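Long-range contacts in putative fimbrium tip subunit Fim1F (PDB 3R4R), which probably forms part of the tip of fimbriae, the filamentous cell-surface appendages that mediate cell adhesion and biofilm formation: residues A[41-46]-A[79-84]; A[125-130]-A[201-206]. All blocks are in the same frame, centred on the assembly; numbering follows the deposited sequence.

Both contacts are partly buried and each pins a connecting segment against a strand or its end, but they sit at different places in the fold, with centres about 21 Å apart and nearest atoms about 11 Å apart. Interaction 1 sets the lead-in to strand 46-52 against strand 78-90; it is small (190 Å²), dominated by one buried tyrosine, and has a single weak direct hydrogen bond. Interaction 2 is larger (331 Å²) and joins two irregular segments flanking the antiparallel pair 131-132 and 191-202, relying on a bridging water and aliphatic packing. A further tie links them: residues 41-46 run into strand 46-52, whose H48 bonds Y127 of interaction 2.

Interaction 1. Residues A[41-46]-A[79-84]; sequences ELTIQN and SGYELQ
The ring of Y81 reaches from strand 78-90 to the backbone of T43 and I44, where the short helix 39-42 gives way to the loop that leads to strand 46-52. With CG anti to its own carbonyl carbon (chi1 -63°), Y81 projects from CB across to the other segment, and its atoms meet it one after another. CD1 of Y81 lies 3.9 Å from CD1 of I44, the end of an isoleucine side chain that runs alongside the tyrosine in the opposite direction. Farther out, CE1 of Y81 is 3.9 Å from CB of I44, while the L42 carbonyl O sits at the ring edge, in its plane, 3.9 Å from that same CE1. At the tip, the Y81 hydroxyl takes a nearly straight (170°) but weak hydrogen bond from the I44 amide, with I44 N 3.3 Å from Y81 OH. T43 CA lies beside it, 3.6 Å from Y81 OH. The strand bearing Y81 pairs antiparallel with strand 12-21, and residues 41-46 lead into strand 46-52, consistent with a transthyretin-like beta fold in which the tyrosine bridges a connection to a strand; L69 of helix 66-69 also packs on Y81 and I44. A leucine in place of Y81 would probably leave the I44 amide without its hydroxyl partner and open a gap beside the I44 side chain. The T43 hydroxyl turns elsewhere, bonding the T39 carbonyl O within its own turn. Nearer the start of the strand, CD1 of L42 comes within 4.2 Å of OG of S79, a looser touch between the two segments.

Interaction 2. Residues A[125-130]-A[201-206]; sequences NSYTAK and SKITIF. With EDO (1,2-ethanediol), chain H.
The Y127 ring meets I203 at its edge, near the ring plane, where CD2 of Y127 is 3.9 Å from CD1 of I203. F52 also meets this ring, with the two planes at about 85°, and L101, F114 and L117 pack on it, while the phenol hydroxyl bonds H48 and R58. These partners set the ring against strands 46-52, 58-65 and 96-104. The two segments themselves flank an antiparallel beta pair of the transthyretin-like fold: residues 125-130 make a turn with a helical backbone at 127-129 just before strand 131-132, and residues 201-206 leave the end of its partner, strand 191-202, with S201 still bonded to I132. I203 holds its CG1 between backbone N and carbonyl carbon (chi1 56°), and this branch lies against the Y127 carbonyl O while CD1 goes on to CB and CG of K130. T204 presses its CG2 on the same carbonyl, 3.4 Å from Y127 O, and on CG2 of T128 at 3.9 Å, the two threonines crossing at an angle; the T128 hydroxyl is instead held by D121 and the Y120 carbonyl. Between the backbones, one water gathers polar atoms from both segments: it is 2.7 Å from Y127 O, 2.7 Å from K130 O, and accepts a hydrogen bond from the I203 amide N at 3.1 Å, with a weak bond to T204 OG1. K202, bent at chi2 (-78°) and again at chi4, lays its aliphatic chain along the turn, CD 3.5 Å from K130 O and CE near A129 O. The K130 chain passes I203 and leads away to a 1,2-ethanediol, probably from the crystallisation liquor, where K130 NZ gives O1 a weak hydrogen bond of 3.3 Å.

Interaction 1. Residues A[41-46]-A[79-84]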
loop_
_atom_site.group_PDB
_atom_site.type_symbol
_atom_site.label_atom_id
_atom_site.label_comp_id
_atom_site.label_asym_id
_atom_site.label_seq_id
_atom_site.Cartn_x
_atom_site.Cartn_y
_atom_site.Cartn_z
ATOM N N GLU A 41 -2.459 9.127 -5.713
ATOM C CA GLU A 41 -1.870 8.097 -4.860
ATOM C C GLU A 41 -2.402 8.156 -3.407
ATOM O O GLU A 41 -2.297 7.160 -2.692
ATOM C CB GLU A 41 -0.356 8.230 -4.861
ATOM C CG GLU A 41 0.222 7.947 -6.243
ATOM C CD GLU A 41 1.716 8.109 -6.412
ATOM O OE1 GLU A 41 2.331 8.894 -5.654
ATOM O OE2 GLU A 41 2.266 7.487 -7.349
ATOM N N LEU A 42 -3.006 9.271 -3.002
ATOM C CA LEU A 42 -3.593 9.459 -1.676
ATOM C C LEU A 42 -5.082 9.159 -1.685
ATOM O O LEU A 42 -5.699 9.132 -0.617
ATOM C CB LEU A 42 -3.369 10.899 -1.168
ATOM C CG LEU A 42 -1.960 11.319 -0.783
ATOM C CD1 LEU A 42 -1.842 12.850 -0.689
ATOM C CD2 LEU A 42 -1.503 10.649 0.503
ATOM N N THR A 43 -5.667 8.971 -2.878
ATOM C CA THR A 43 -7.110 8.763 -3.059
ATOM C C THR A 43 -7.541 7.400 -2.579
ATOM O O THR A 43 -6.886 6.390 -2.845
ATOM C CB THR A 43 -7.510 8.934 -4.544
ATOM O OG1 THR A 43 -7.210 10.263 -4.914
ATOM C CG2 THR A 43 -8.996 8.709 -4.811
ATOM N N ILE A 44 -8.686 7.393 -1.899
ATOM C CA ILE A 44 -9.413 6.226 -1.458
ATOM C C ILE A 44 -10.776 6.306 -2.144
ATOM O O ILE A 44 -11.510 7.276 -1.931
ATOM C CB ILE A 44 -9.481 6.115 0.080
ATOM C CG1 ILE A 44 -8.083 6.016 0.678
ATOM C CG2 ILE A 44 -10.370 4.915 0.512
ATOM C CD1 ILE A 44 -8.057 6.111 2.177
ATOM N N GLN A 45 -11.086 5.308 -3.003
ATOM C CA GLN A 45 -12.340 5.257 -3.743
ATOM C C GLN A 45 -13.337 4.364 -3.027
ATOM O O GLN A 45 -14.535 4.534 -3.208
ATOM C CB GLN A 45 -12.110 4.761 -5.173
ATOM C CG GLN A 45 -11.245 5.688 -6.020
ATOM C CD GLN A 45 -11.222 5.282 -7.472
ATOM O OE1 GLN A 45 -12.254 5.164 -8.133
ATOM N NE2 GLN A 45 -10.036 5.175 -8.032
ATOM N N ASN A 46 -12.851 3.440 -2.192
ATOM C CA ASN A 46 -13.643 2.469 -1.433
ATOM C C ASN A 46 -12.805 1.854 -0.313
ATOM O O ASN A 46 -11.584 1.875 -0.394
ATOM C CB ASN A 46 -14.177 1.365 -2.371
ATOM C CG ASN A 46 -13.115 0.509 -3.031
ATOM O OD1 ASN A 46 -12.426 -0.290 -2.388
ATOM N ND2 ASN A 46 -13.029 0.576 -4.341
ATOM N N SER A 79 -3.588 14.962 5.672
ATOM C CA SER A 79 -4.634 14.647 4.706
ATOM C C SER A 79 -5.327 13.319 5.042
ATOM O O SER A 79 -4.686 12.314 5.386
ATOM C CB SER A 79 -4.059 14.596 3.293
ATOM O OG SER A 79 -2.938 13.730 3.233
ATOM N N GLY A 80 -6.644 13.331 4.886
ATOM C CA GLY A 80 -7.479 12.195 5.188
ATOM C C GLY A 80 -8.959 12.271 4.914
ATOM O O GLY A 80 -9.456 13.227 4.305
ATOM N N TYR A 81 -9.647 11.198 5.336
ATOM C CA TYR A 81 -11.082 11.000 5.190
ATOM C C TYR A 81 -11.724 10.730 6.529
ATOM O O TYR A 81 -11.094 10.143 7.403
ATOM C CB TYR A 81 -11.380 9.833 4.233
ATOM C CG TYR A 81 -10.897 10.038 2.816
ATOM C CD1 TYR A 81 -9.594 9.713 2.451
ATOM C CD2 TYR A 81 -11.771 10.432 1.816
ATOM C CE1 TYR A 81 -9.143 9.892 1.146
ATOM C CE2 TYR A 81 -11.346 10.571 0.500
ATOM C CZ TYR A 81 -10.028 10.306 0.169
ATOM O OH TYR A 81 -9.597 10.489 -1.125
ATOM N N GLU A 82 -12.979 11.153 6.685
ATOM C CA GLU A 82 -13.795 10.914 7.873
ATOM C C GLU A 82 -14.907 9.940 7.536
ATOM O O GLU A 82 -15.532 10.080 6.485
ATOM C CB GLU A 82 -14.373 12.216 8.440
ATOM C CG GLU A 82 -13.378 13.198 9.028
ATOM C CD GLU A 82 -14.028 14.324 9.814
ATOM O OE1 GLU A 82 -15.160 14.135 10.322
ATOM O OE2 GLU A 82 -13.355 15.359 10.016
ATOM N N LEU A 83 -15.142 8.950 8.412
ATOM C CA LEU A 83 -16.188 7.939 8.264
ATOM C C LEU A 83 -16.937 7.702 9.539
ATOM O O LEU A 83 -16.380 7.842 10.625
ATOM C CB LEU A 83 -15.608 6.588 7.806
ATOM C CG LEU A 83 -15.018 6.477 6.418
ATOM C CD1 LEU A 83 -14.458 5.101 6.211
ATOM C CD2 LEU A 83 -16.069 6.733 5.371
ATOM N N GLN A 84 -18.196 7.285 9.396
ATOM C CA GLN A 84 -19.069 6.891 10.485
ATOM C C GLN A 84 -19.382 5.406 10.408
ATOM O O GLN A 84 -19.759 4.907 9.350
ATOM C CB GLN A 84 -20.367 7.708 10.465
ATOM C CG GLN A 84 -20.298 9.036 11.211
ATOM C CD GLN A 84 -20.569 8.881 12.695
ATOM O OE1 GLN A 84 -19.691 9.092 13.539
ATOM N NE2 GLN A 84 -21.806 8.525 13.046
#

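Interaction 2. Residues A[125-130]-A[201-206]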
loop_
_atom_site.group_PDB
_atom_site.type_symbol
_atom_site.label_atom_id
_atom_site.label_comp_id
_atom_site.label_asym_id
_atom_site.label_seq_id
_atom_site.Cartn_x
_atom_site.Cartn_y
_atom_site.Cartn_z
ATOM N N ASN A 125 -10.530 -18.953 6.984
ATOM C CA ASN A 125 -11.302 -17.722 6.760
ATOM C C ASN A 125 -10.827 -16.584 7.703
ATOM O O ASN A 125 -11.611 -15.987 8.452
ATOM C CB ASN A 125 -12.828 -17.982 6.949
ATOM C CG ASN A 125 -13.397 -19.095 6.100
ATOM O OD1 ASN A 125 -13.343 -19.095 4.864
ATOM N ND2 ASN A 125 -13.959 -20.079 6.759
ATOM N N SER A 126 -9.544 -16.273 7.627
ATOM C CA SER A 126 -8.966 -15.207 8.439
ATOM C C SER A 126 -8.319 -14.126 7.567
ATOM O O SER A 126 -7.941 -14.381 6.410
ATOM C CB SER A 126 -7.938 -15.769 9.408
ATOM O OG SER A 126 -6.919 -16.493 8.739
ATOM N N TYR A 127 -8.202 -12.902 8.131
ATOM C CA TYR A 127 -7.576 -11.767 7.475
ATOM C C TYR A 127 -6.088 -11.969 7.357
ATOM O O TYR A 127 -5.512 -11.517 6.375
ATOM C CB TYR A 127 -7.860 -10.465 8.231
ATOM C CG TYR A 127 -9.258 -9.927 8.033
ATOM C CD1 TYR A 127 -10.308 -10.345 8.847
ATOM C CD2 TYR A 127 -9.518 -8.943 7.086
ATOM C CE1 TYR A 127 -11.584 -9.805 8.711
ATOM C CE2 TYR A 127 -10.786 -8.380 6.958
ATOM C CZ TYR A 127 -11.816 -8.818 7.770
ATOM O OH TYR A 127 -13.085 -8.328 7.606
ATOM N N THR A 128 -5.449 -12.644 8.354
ATOM C CA THR A 128 -4.000 -12.895 8.319
ATOM C C THR A 128 -3.649 -13.915 7.214
ATOM O O THR A 128 -2.553 -13.841 6.655
ATOM C CB THR A 128 -3.473 -13.361 9.670
ATOM O OG1 THR A 128 -4.290 -14.440 10.132
ATOM C CG2 THR A 128 -3.444 -12.232 10.703
ATOM N N ALA A 129 -4.568 -14.841 6.898
ATOM C CA ALA A 129 -4.363 -15.844 5.853
ATOM C C ALA A 129 -4.713 -15.287 4.454
ATOM O O ALA A 129 -4.223 -15.823 3.448
ATOM C CB ALA A 129 -5.206 -17.080 6.141
ATOM N N LYS A 130 -5.541 -14.213 4.392
ATOM C CA LYS A 130 -6.032 -13.613 3.147
ATOM C C LYS A 130 -4.893 -13.037 2.288
ATOM O O LYS A 130 -4.001 -12.325 2.773
ATOM C CB LYS A 130 -7.070 -12.492 3.423
ATOM C CG LYS A 130 -7.743 -11.886 2.172
ATOM C CD LYS A 130 -8.567 -12.908 1.364
ATOM C CE LYS A 130 -9.150 -12.341 0.097
ATOM N NZ LYS A 130 -9.978 -13.361 -0.584
ATOM N N SER A 201 -0.538 -10.049 -2.594
ATOM C CA SER A 201 -0.087 -9.558 -1.287
ATOM C C SER A 201 -0.967 -10.006 -0.154
ATOM O O SER A 201 -2.155 -10.289 -0.346
ATOM C CB SER A 201 -0.042 -8.030 -1.263
ATOM O OG SER A 201 0.504 -7.519 -0.057
ATOM N N LYS A 202 -0.357 -10.038 1.054
ATOM C CA LYS A 202 -0.999 -10.231 2.357
ATOM C C LYS A 202 -1.524 -8.838 2.788
ATOM O O LYS A 202 -0.993 -7.823 2.328
ATOM C CB LYS A 202 -0.015 -10.871 3.349
ATOM C CG LYS A 202 0.380 -12.314 3.015
ATOM C CD LYS A 202 -0.709 -13.373 3.404
ATOM C CE LYS A 202 -0.331 -14.791 3.051
ATOM N NZ LYS A 202 0.924 -15.245 3.725
ATOM N N ILE A 203 -2.553 -8.773 3.624
ATOM C CA ILE A 203 -3.199 -7.499 3.988
ATOM C C ILE A 203 -3.102 -7.173 5.496
ATOM O O ILE A 203 -3.852 -6.310 5.972
ATOM C CB ILE A 203 -4.715 -7.540 3.582
ATOM C CG1 ILE A 203 -5.447 -8.764 4.240
ATOM C CG2 ILE A 203 -4.878 -7.517 2.046
ATOM C CD1 ILE A 203 -6.951 -8.743 4.199
ATOM N N THR A 204 -2.225 -7.846 6.242
ATOM C CA THR A 204 -2.117 -7.643 7.691
ATOM C C THR A 204 -0.690 -7.239 8.094
ATOM O O THR A 204 -0.317 -7.354 9.275
ATOM C CB THR A 204 -2.533 -8.935 8.420
ATOM O OG1 THR A 204 -1.722 -10.051 8.010
ATOM C CG2 THR A 204 -4.015 -9.218 8.351
ATOM N N ILE A 205 0.107 -6.782 7.102
ATOM C CA ILE A 205 1.519 -6.431 7.222
ATOM C C ILE A 205 1.630 -4.902 7.186
ATOM O O ILE A 205 1.170 -4.264 6.244
ATOM C CB ILE A 205 2.341 -7.154 6.114
ATOM C CG1 ILE A 205 1.669 -6.996 4.725
ATOM C CG2 ILE A 205 2.435 -8.661 6.494
ATOM C CD1 ILE A 205 2.417 -7.477 3.583
ATOM N N PHE A 206 2.201 -4.318 8.255
ATOM C CA PHE A 206 2.218 -2.865 8.402
ATOM C C PHE A 206 3.631 -2.231 8.600
ATOM O O PHE A 206 3.693 -1.028 8.878
ATOM C CB PHE A 206 1.374 -2.504 9.644
ATOM C CG PHE A 206 -0.034 -3.049 9.624
ATOM C CD1 PHE A 206 -1.041 -2.395 8.926
ATOM C CD2 PHE A 206 -0.369 -4.194 10.349
ATOM C CE1 PHE A 206 -2.344 -2.899 8.914
ATOM C CE2 PHE A 206 -1.678 -4.681 10.348
ATOM C CZ PHE A 206 -2.648 -4.038 9.621
HETATM C C1 EDO H . -9.428 -11.099 -4.141
HETATM O O1 EDO H . -9.044 -12.398 -3.643
HETATM C C2 EDO H . -8.337 -10.442 -4.984
HETATM O O2 EDO H . -8.062 -11.166 -6.201
HETATM O O HOH W 1 -3.105 -11.409 5.156
#